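Local atomic coordinates of zinc finger (CCCH type) motif-containing protein (Toxoplasma gondii, PDB entry 7NH2), a protein that probably binds mRNA and reads N6-methyladenosine marks through its YTH domain, as a CPSF4-type zinc-finger protein of the parasite. Residues F16-S21 with L57-A62; G34-S39 with S96-M101. One frame throughout, in Å; residues are numbered along the deposited sequence.

Contact 1: F16-S21 with L57-A62; sequences FFIIKS and LLLFSA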
ATOM      1  N   PHE A  16      -8.728   3.780  -0.581  1.00  5.60           N
ATOM      2  CA  PHE A  16      -7.891   2.605  -0.801  1.00  5.06           C
ATOM      3  C   PHE A  16      -6.906   2.880  -1.922  1.00  5.07           C
ATOM      4  O   PHE A  16      -7.325   3.218  -3.032  1.00  5.42           O
ATOM      5  CB  PHE A  16      -8.767   1.403  -1.200  1.00  5.16           C
ATOM      6  CG  PHE A  16      -9.845   1.069  -0.213  1.00  5.04           C
ATOM      7  CD1 PHE A  16     -11.061   1.736  -0.248  1.00  6.12           C
ATOM      8  CD2 PHE A  16      -9.659   0.061   0.725  1.00  4.82           C
ATOM      9  CE1 PHE A  16     -12.075   1.419   0.658  1.00  5.92           C
ATOM     10  CE2 PHE A  16     -10.662  -0.263   1.640  1.00  5.36           C
ATOM     11  CZ  PHE A  16     -11.871   0.418   1.601  1.00  5.64           C
ATOM     12  N   PHE A  17      -5.613   2.683  -1.657  1.00  4.79           N
ATOM     13  CA  PHE A  17      -4.562   2.974  -2.629  1.00  4.75           C
ATOM     14  C   PHE A  17      -3.659   1.764  -2.800  1.00  5.35           C
ATOM     15  O   PHE A  17      -3.276   1.133  -1.813  1.00  5.61           O
ATOM     16  CB  PHE A  17      -3.710   4.170  -2.179  1.00  5.14           C
ATOM     17  CG  PHE A  17      -4.489   5.446  -2.065  1.00  5.84           C
ATOM     18  CD1 PHE A  17      -5.200   5.743  -0.908  1.00  5.80           C
ATOM     19  CD2 PHE A  17      -4.514   6.345  -3.120  1.00  5.99           C
ATOM     20  CE1 PHE A  17      -5.931   6.920  -0.805  1.00  7.75           C
ATOM     21  CE2 PHE A  17      -5.225   7.532  -3.012  1.00  7.59           C
ATOM     22  CZ  PHE A  17      -5.944   7.812  -1.863  1.00  7.89           C
ATOM     23  N   ILE A  18      -3.339   1.443  -4.058  0.53  5.02           N
ATOM     24  CA  ILE A  18      -2.319   0.447  -4.359  0.53  5.07           C
ATOM     25  C   ILE A  18      -0.953   1.048  -4.083  0.53  4.84           C
ATOM     26  O   ILE A  18      -0.659   2.175  -4.499  0.53  4.66           O
ATOM     27  CB  ILE A  18      -2.410   0.012  -5.829  0.53  6.03           C
ATOM     28  CG1 ILE A  18      -3.813  -0.500  -6.163  0.53  7.19           C
ATOM     29  CG2 ILE A  18      -1.336  -1.041  -6.140  0.53  5.84           C
ATOM     30  CD1 ILE A  18      -4.274  -1.629  -5.283  0.53  7.82           C
ATOM     31  N   ILE A  19      -0.106   0.293  -3.390  1.00  5.21           N
ATOM     32  CA  ILE A  19       1.290   0.652  -3.186  1.00  4.87           C
ATOM     33  C   ILE A  19       2.146  -0.409  -3.846  1.00  6.10           C
ATOM     34  O   ILE A  19       1.953  -1.609  -3.609  1.00  6.92           O
ATOM     35  CB  ILE A  19       1.604   0.720  -1.684  1.00  5.90           C
ATOM     36  CG1 ILE A  19       0.848   1.899  -1.049  1.00  6.98           C
ATOM     37  CG2 ILE A  19       3.112   0.781  -1.455  1.00  6.63           C
ATOM     38  CD1 ILE A  19       1.274   3.267  -1.555  1.00  6.89           C
ATOM     39  N   LYS A  20       3.059   0.023  -4.704  1.00  6.24           N
ATOM     40  CA  LYS A  20       3.995  -0.900  -5.315  1.00  6.79           C
ATOM     41  C   LYS A  20       5.330  -0.818  -4.589  1.00  7.78           C
ATOM     42  O   LYS A  20       5.777   0.262  -4.188  1.00  9.52           O
ATOM     43  CB  LYS A  20       4.200  -0.587  -6.798  1.00  7.01           C
ATOM     44  CG  LYS A  20       2.943  -0.723  -7.654  1.00  6.86           C
ATOM     45  CD  LYS A  20       2.316  -2.119  -7.596  1.00  8.01           C
ATOM     46  CE  LYS A  20       3.167  -3.152  -8.333  1.00  9.37           C
ATOM     47  NZ  LYS A  20       2.428  -4.432  -8.579  1.00  9.88           N
ATOM     48  N   SER A  21       5.978  -1.962  -4.446  1.00  9.11           N
ATOM     49  CA  SER A  21       7.290  -2.044  -3.832  1.00  9.27           C
ATOM     50  C   SER A  21       8.249  -2.651  -4.844  1.00 10.49           C
ATOM     51  O   SER A  21       7.946  -3.692  -5.434  1.00 13.09           O
ATOM     52  CB  SER A  21       7.205  -2.940  -2.615  1.00 10.01           C
ATOM     53  OG  SER A  21       8.488  -3.093  -2.040  1.00 14.11           O
ATOM     54  N   LEU A  57      -6.352   3.218   3.485  1.00  4.77           N
ATOM     55  CA  LEU A  57      -5.832   1.863   3.410  1.00  4.91           C
ATOM     56  C   LEU A  57      -4.845   1.754   2.261  1.00  4.54           C
ATOM     57  O   LEU A  57      -5.077   2.291   1.172  1.00  5.07           O
ATOM     58  CB  LEU A  57      -6.959   0.845   3.227  1.00  5.55           C
ATOM     59  CG  LEU A  57      -7.931   0.612   4.390  1.00  6.76           C
ATOM     60  CD1 LEU A  57      -7.185   0.497   5.722  1.00  8.69           C
ATOM     61  CD2 LEU A  57      -9.002   1.691   4.452  1.00  9.51           C
ATOM     62  N   LEU A  58      -3.737   1.064   2.513  1.00  5.07           N
ATOM     63  CA  LEU A  58      -2.663   0.877   1.548  1.00  4.60           C
ATOM     64  C   LEU A  58      -2.591  -0.609   1.239  1.00  5.43           C
ATOM     65  O   LEU A  58      -2.464  -1.434   2.148  1.00  5.63           O
ATOM     66  CB  LEU A  58      -1.349   1.368   2.158  1.00  5.06           C
ATOM     67  CG  LEU A  58      -1.364   2.830   2.625  1.00  6.66           C
ATOM     68  CD1 LEU A  58       0.002   3.182   3.190  1.00  9.02           C
ATOM     69  CD2 LEU A  58      -1.718   3.756   1.480  1.00  7.73           C
ATOM     70  N   LEU A  59      -2.697  -0.956  -0.033  1.00  4.09           N
ATOM     71  CA  LEU A  59      -2.747  -2.352  -0.451  1.00  4.90           C
ATOM     72  C   LEU A  59      -1.427  -2.638  -1.144  1.00  4.11           C
ATOM     73  O   LEU A  59      -1.168  -2.093  -2.221  1.00  4.58           O
ATOM     74  CB  LEU A  59      -3.916  -2.545  -1.409  1.00  5.26           C
ATOM     75  CG  LEU A  59      -5.309  -2.614  -0.740  1.00  6.60           C
ATOM     76  CD1 LEU A  59      -5.755  -1.310  -0.028  1.00  7.27           C
ATOM     77  CD2 LEU A  59      -6.342  -3.029  -1.787  1.00  8.71           C
ATOM     78  N   PHE A  60      -0.582  -3.450  -0.506  1.00  3.77           N
ATOM     79  CA  PHE A  60       0.823  -3.583  -0.887  1.00  4.36           C
ATOM     80  C   PHE A  60       1.017  -4.673  -1.928  1.00  4.90           C
ATOM     81  O   PHE A  60       0.566  -5.811  -1.740  1.00  5.17           O
ATOM     82  CB  PHE A  60       1.672  -3.910   0.345  1.00  4.52           C
ATOM     83  CG  PHE A  60       1.844  -2.754   1.282  1.00  5.75           C
ATOM     84  CD1 PHE A  60       2.880  -1.842   1.096  1.00  7.23           C
ATOM     85  CD2 PHE A  60       0.977  -2.570   2.339  1.00  6.47           C
ATOM     86  CE1 PHE A  60       3.040  -0.766   1.954  1.00  9.80           C
ATOM     87  CE2 PHE A  60       1.139  -1.501   3.211  1.00  7.31           C
ATOM     88  CZ  PHE A  60       2.179  -0.597   3.009  1.00  7.59           C
ATOM     89  N   SER A  61       1.712  -4.331  -3.013  1.00  4.78           N
ATOM     90  CA  SER A  61       1.955  -5.280  -4.092  1.00  5.55           C
ATOM     91  C   SER A  61       3.384  -5.115  -4.588  1.00  6.06           C
ATOM     92  O   SER A  61       3.730  -4.092  -5.189  1.00  7.17           O
ATOM     93  CB  SER A  61       0.957  -5.077  -5.226  1.00  6.03           C
ATOM     94  OG  SER A  61       1.344  -5.850  -6.370  1.00  7.50           O
ATOM     95  N   ALA A  62       4.210  -6.129  -4.361  1.00  8.22           N
ATOM     96  CA  ALA A  62       5.576  -6.111  -4.865  1.00  9.57           C
ATOM     97  C   ALA A  62       5.595  -6.150  -6.396  1.00  9.46           C
ATOM     98  O   ALA A  62       4.856  -6.919  -7.020  1.00 10.20           O
ATOM     99  CB  ALA A  62       6.332  -7.320  -4.312  1.00 13.38           C
TER

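Contact 2: G34-S39 with S96-M101; sequences GVWATS and SNFRVM. With OYK (~{N},9-dimethylpurin-6-amine), chain C.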
ATOM      1  N   GLY A  34       6.720  -0.698  10.994  1.00  7.20           N
ATOM      2  CA  GLY A  34       5.476   0.040  10.832  1.00  6.62           C
ATOM      3  C   GLY A  34       5.643   1.365  10.117  1.00  5.25           C
ATOM      4  O   GLY A  34       5.207   2.409  10.618  1.00  6.17           O
ATOM      5  N   VAL A  35       6.264   1.347   8.940  1.00  5.13           N
ATOM      6  CA  VAL A  35       6.678   2.579   8.290  1.00  6.36           C
ATOM      7  C   VAL A  35       6.592   2.399   6.782  1.00  6.12           C
ATOM      8  O   VAL A  35       6.778   1.299   6.257  1.00  4.98           O
ATOM      9  CB  VAL A  35       8.112   2.950   8.740  1.00  7.14           C
ATOM     10  CG1 VAL A  35       9.116   1.880   8.324  1.00  6.00           C
ATOM     11  CG2 VAL A  35       8.489   4.337   8.206  1.00  6.00           C
ATOM     12  N   TRP A  36       6.311   3.500   6.083  1.00  5.06           N
ATOM     13  CA  TRP A  36       6.369   3.521   4.627  1.00  5.91           C
ATOM     14  C   TRP A  36       6.825   4.901   4.173  1.00  5.88           C
ATOM     15  O   TRP A  36       6.834   5.862   4.949  1.00  6.33           O
ATOM     16  CB  TRP A  36       5.013   3.139   3.988  1.00  5.32           C
ATOM     17  CG  TRP A  36       5.148   2.815   2.515  1.00  4.80           C
ATOM     18  CD1 TRP A  36       4.618   3.508   1.469  1.00  4.65           C
ATOM     19  CD2 TRP A  36       5.896   1.735   1.948  1.00  4.88           C
ATOM     20  NE1 TRP A  36       4.987   2.918   0.273  1.00  5.10           N
ATOM     21  CE2 TRP A  36       5.765   1.824   0.545  1.00  4.61           C
ATOM     22  CE3 TRP A  36       6.644   0.685   2.494  1.00  6.05           C
ATOM     23  CZ2 TRP A  36       6.370   0.914  -0.317  1.00  6.61           C
ATOM     24  CZ3 TRP A  36       7.250  -0.217   1.636  1.00  6.35           C
ATOM     25  CH2 TRP A  36       7.104  -0.095   0.249  1.00  6.82           C
ATOM     26  N   ALA A  37       7.234   4.985   2.910  1.00  5.76           N
ATOM     27  CA  ALA A  37       7.412   6.261   2.228  1.00  6.42           C
ATOM     28  C   ALA A  37       7.119   6.034   0.755  1.00  6.49           C
ATOM     29  O   ALA A  37       7.222   4.914   0.258  1.00  6.57           O
ATOM     30  CB  ALA A  37       8.822   6.841   2.414  1.00  6.86           C
ATOM     31  N   THR A  38       6.730   7.104   0.062  1.00  6.24           N
ATOM     32  CA  THR A  38       6.392   7.012  -1.352  1.00  6.90           C
ATOM     33  C   THR A  38       6.983   8.222  -2.074  1.00  8.02           C
ATOM     34  O   THR A  38       7.644   9.070  -1.462  1.00  8.32           O
ATOM     35  CB  THR A  38       4.874   6.832  -1.528  1.00  6.65           C
ATOM     36  OG1 THR A  38       4.570   6.602  -2.905  1.00  6.65           O
ATOM     37  CG2 THR A  38       4.104   8.050  -1.016  1.00  6.81           C
ATOM     38  N   SER A  39       6.772   8.284  -3.389  1.00  8.44           N
ATOM     39  CA  SER A  39       7.246   9.410  -4.182  1.00  9.12           C
ATOM     40  C   SER A  39       6.657  10.712  -3.651  1.00 10.31           C
ATOM     41  O   SER A  39       5.645  10.728  -2.948  1.00  9.33           O
ATOM     42  CB  SER A  39       6.818   9.247  -5.638  1.00 10.41           C
ATOM     43  OG  SER A  39       5.417   9.468  -5.733  1.00 13.24           O
ATOM     44  N   SER A  96       8.899  12.129   3.005  1.00 10.05           N
ATOM     45  CA  SER A  96       9.291  11.692   4.337  1.00  9.58           C
ATOM     46  C   SER A  96       8.502  10.450   4.758  1.00  7.89           C
ATOM     47  O   SER A  96       7.420  10.152   4.243  1.00  9.17           O
ATOM     48  CB  SER A  96       9.085  12.808   5.360  1.00 11.90           C
ATOM     49  OG  SER A  96       9.991  13.876   5.113  1.00 14.60           O
ATOM     50  N   ASN A  97       9.059   9.735   5.729  1.00  7.25           N
ATOM     51  CA  ASN A  97       8.453   8.497   6.193  1.00  5.72           C
ATOM     52  C   ASN A  97       7.194   8.769   7.010  1.00  7.30           C
ATOM     53  O   ASN A  97       7.088   9.783   7.712  1.00  7.44           O
ATOM     54  CB  ASN A  97       9.467   7.733   7.036  1.00  6.57           C
ATOM     55  CG  ASN A  97      10.691   7.359   6.232  1.00  6.65           C
ATOM     56  OD1 ASN A  97      10.593   7.124   5.037  1.00  7.85           O
ATOM     57  ND2 ASN A  97      11.857   7.313   6.872  1.00  9.52           N
ATOM     58  N   PHE A  98       6.227   7.849   6.915  1.00  6.35           N
ATOM     59  CA  PHE A  98       5.031   7.914   7.745  1.00  6.42           C
ATOM     60  C   PHE A  98       4.735   6.547   8.352  1.00  6.34           C
ATOM     61  O   PHE A  98       5.179   5.506   7.862  1.00  5.80           O
ATOM     62  CB  PHE A  98       3.823   8.468   6.979  1.00  6.38           C
ATOM     63  CG  PHE A  98       3.501   7.731   5.706  1.00  6.29           C
ATOM     64  CD1 PHE A  98       4.048   8.125   4.503  1.00  6.23           C
ATOM     65  CD2 PHE A  98       2.626   6.665   5.721  1.00  6.28           C
ATOM     66  CE1 PHE A  98       3.733   7.460   3.326  1.00  7.08           C
ATOM     67  CE2 PHE A  98       2.306   5.997   4.555  1.00  6.30           C
ATOM     68  CZ  PHE A  98       2.851   6.390   3.363  1.00  7.51           C
ATOM     69  N   ARG A  99       3.976   6.542   9.438  1.00  6.00           N
ATOM     70  CA  ARG A  99       3.638   5.287  10.087  1.00  5.71           C
ATOM     71  C   ARG A  99       2.521   4.548   9.360  1.00  6.23           C
ATOM     72  O   ARG A  99       1.564   5.155   8.857  1.00  6.25           O
ATOM     73  CB  ARG A  99       3.251   5.518  11.545  1.00  7.01           C
ATOM     74  CG  ARG A  99       4.403   6.031  12.388  1.00  9.33           C
ATOM     75  CD  ARG A  99       4.011   6.154  13.851  1.00 14.05           C
ATOM     76  NE  ARG A  99       5.113   6.677  14.664  1.00 21.08           N
ATOM     77  CZ  ARG A  99       6.138   5.953  15.104  1.00 21.61           C
ATOM     78  NH1 ARG A  99       6.228   4.664  14.813  1.00 22.35           N
ATOM     79  NH2 ARG A  99       7.084   6.525  15.840  1.00 31.80           N
ATOM     80  N   VAL A 100       2.662   3.227   9.290  0.66  5.58           N
ATOM     81  CA  VAL A 100       1.650   2.338   8.732  0.66  5.90           C
ATOM     82  C   VAL A 100       1.489   1.165   9.683  0.66  5.96           C
ATOM     83  O   VAL A 100       2.474   0.667  10.239  0.66  6.80           O
ATOM     84  CB  VAL A 100       2.046   1.830   7.331  0.66  5.54           C
ATOM     85  CG1 VAL A 100       1.048   0.794   6.811  0.66  5.37           C
ATOM     86  CG2 VAL A 100       2.150   2.991   6.369  0.66  5.78           C
ATOM     87  N   MET A 101       0.250   0.738   9.888  1.00  5.84           N
ATOM     88  CA  MET A 101      -0.057  -0.455  10.658  1.00  6.85           C
ATOM     89  C   MET A 101      -0.537  -1.495   9.657  1.00  5.65           C
ATOM     90  O   MET A 101      -1.594  -1.323   9.044  1.00  6.27           O
ATOM     91  CB  MET A 101      -1.161  -0.156  11.671  1.00  8.07           C
ATOM     92  CG  MET A 101      -1.676  -1.387  12.399  1.00  9.31           C
ATOM     93  SD  MET A 101      -2.909  -0.979  13.657  1.00 17.21           S
ATOM     94  CE  MET A 101      -4.190  -0.195  12.684  1.00 22.33           C
TER
HETATM   95  N12 OYK C 602      11.122   3.608  -4.315  0.81 12.04           N
HETATM   96  C01 OYK C 602       9.269   4.913  -6.487  0.81 15.77           C
HETATM   97  C03 OYK C 602       7.780   4.742  -4.512  0.81  9.16           C
HETATM   98  C05 OYK C 602       9.820   3.999  -4.229  0.81 11.40           C
HETATM   99  C06 OYK C 602       9.135   3.828  -3.051  0.81  9.03           C
HETATM  100  C07 OYK C 602       9.831   3.251  -1.966  0.81 10.61           C
HETATM  101  C09 OYK C 602       9.837   2.637   0.499  0.81  7.40           C
HETATM  102  C11 OYK C 602      11.741   3.068  -3.280  0.81 10.47           C
HETATM  103  N02 OYK C 602       8.951   4.567  -5.113  0.81 11.45           N
HETATM  104  N04 OYK C 602       7.867   4.305  -3.254  0.81  9.79           N
HETATM  105  N08 OYK C 602       9.152   3.072  -0.705  0.81  9.22           N
HETATM  106  N10 OYK C 602      11.104   2.897  -2.123  0.81  9.81           N
HETATM  107  O   HOH W   1       4.754   2.752  13.312  1.00 19.49           O
HETATM  108  O   HOH W   2       6.292   9.481   1.791  1.00  8.61           O

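Contact 1: F16-S21 with L57-A62
Two bends in the side chain of Lys20, at chi2 (-58°) and chi3 (-71°), fold it toward Ser61, whose OG stands anti to its own backbone N. Lys20 NZ donates to Ser61 OG across 2.8 Å, and the same hydroxyl is bonded to Gly67 O, so two partners grip it. Ile19 carries the other face: CG2 lies against Phe60 CD1 and CE1, 3.7 Å from CD1, while CG1 reaches back to Leu58 CB at 3.9 Å. Back on the face of Lys20, at the start of the strands, Phe16 and Leu57 run side by side, Phe16 CE2 meeting Leu57 CD2, and Leu59 CD1 comes to the edge of the Phe16 ring. Five backbone hydrogen bonds hold the strands in parallel register. That from Ile19 N to Leu59 O is almost straight at its hydrogen (176°), although the donor stands above the carbonyl plane; the one from Ser21 N to Ser61 O is the longest at 3.2 Å. Helix 137-148 covers Phe16 and Leu59, helix 40-52 Phe17 and Leu58. Strands 12-21 and 53-62 thus form the parallel pair inside the mixed sheet of the YTH domain (PUA clan), joined by a connection carrying helices 24-33 and 40-52 and edge strand 35-36.

Contact 2: G34-S39 with S96-M101
Trp36 leaves the strand with CG anti to its backbone N (chi1 -165°), and its CB already touches two neighbours, Val100 CG2 at 3.7 Å and Phe98 CZ. Further out Trp36 CD1 rests 3.9 Å from Phe98 CZ, which lies at the indole edge, near its plane; the two rings are inclined at 75°. At the far rim Trp36 CZ2 comes within 3.5 Å of N08, the methylated amino nitrogen of the bound N,9-dimethylpurin-6-amine, which lies over one indole face, offset toward the rim, with the methyl C09 near CH2. Trp87 also meets the Trp36 ring, planes at about 70°. Ala37 O accepts a weak bond from the same N08 (2.8 Å). Phe98 turns one ring face to Trp36 O, and that oxygen takes Phe98 N at 2.9 Å; Trp36 N answers to Phe98 O, closing the antiparallel hydrogen-bonded pair. Asn97 OD1 nears Ala37 CB while accepting bonds from Trp87 NE1 and Gln91 NE2. One water joins Thr38 N to Ser96 O, another Gly34 O to Arg99 NH1. The indole face and Ala37 O thus probably read the methylamino group together, by packing and through a weak bond from its one N-H, consistent with the aromatic cage in which YTH domains hold N6-methyladenosine.

The centre of contact 1 lies about 2 Å from that of the chain, and the contact is almost wholly buried; the centre of contact 2 lies about 10 Å from it, and this contact joins the short edge strand 35-36 to strand 98-109, running from buried Trp36 to exposed Arg99. Both belong to one mixed sheet, yet they pair different strands, parallel in the first and antiparallel in the second. The side chains of contact 1 are mostly apolar over a regular set of backbone bonds, whereas contact 2 adds bridging waters and a bound methylated purine. They meet where Ile19 CG2 approaches Trp36 NE1 at 3.3 Å and Phe60 packs edge-to-face with the indole, so core residues back the ligand-binding tryptophan. Helix 40-52 contacts both.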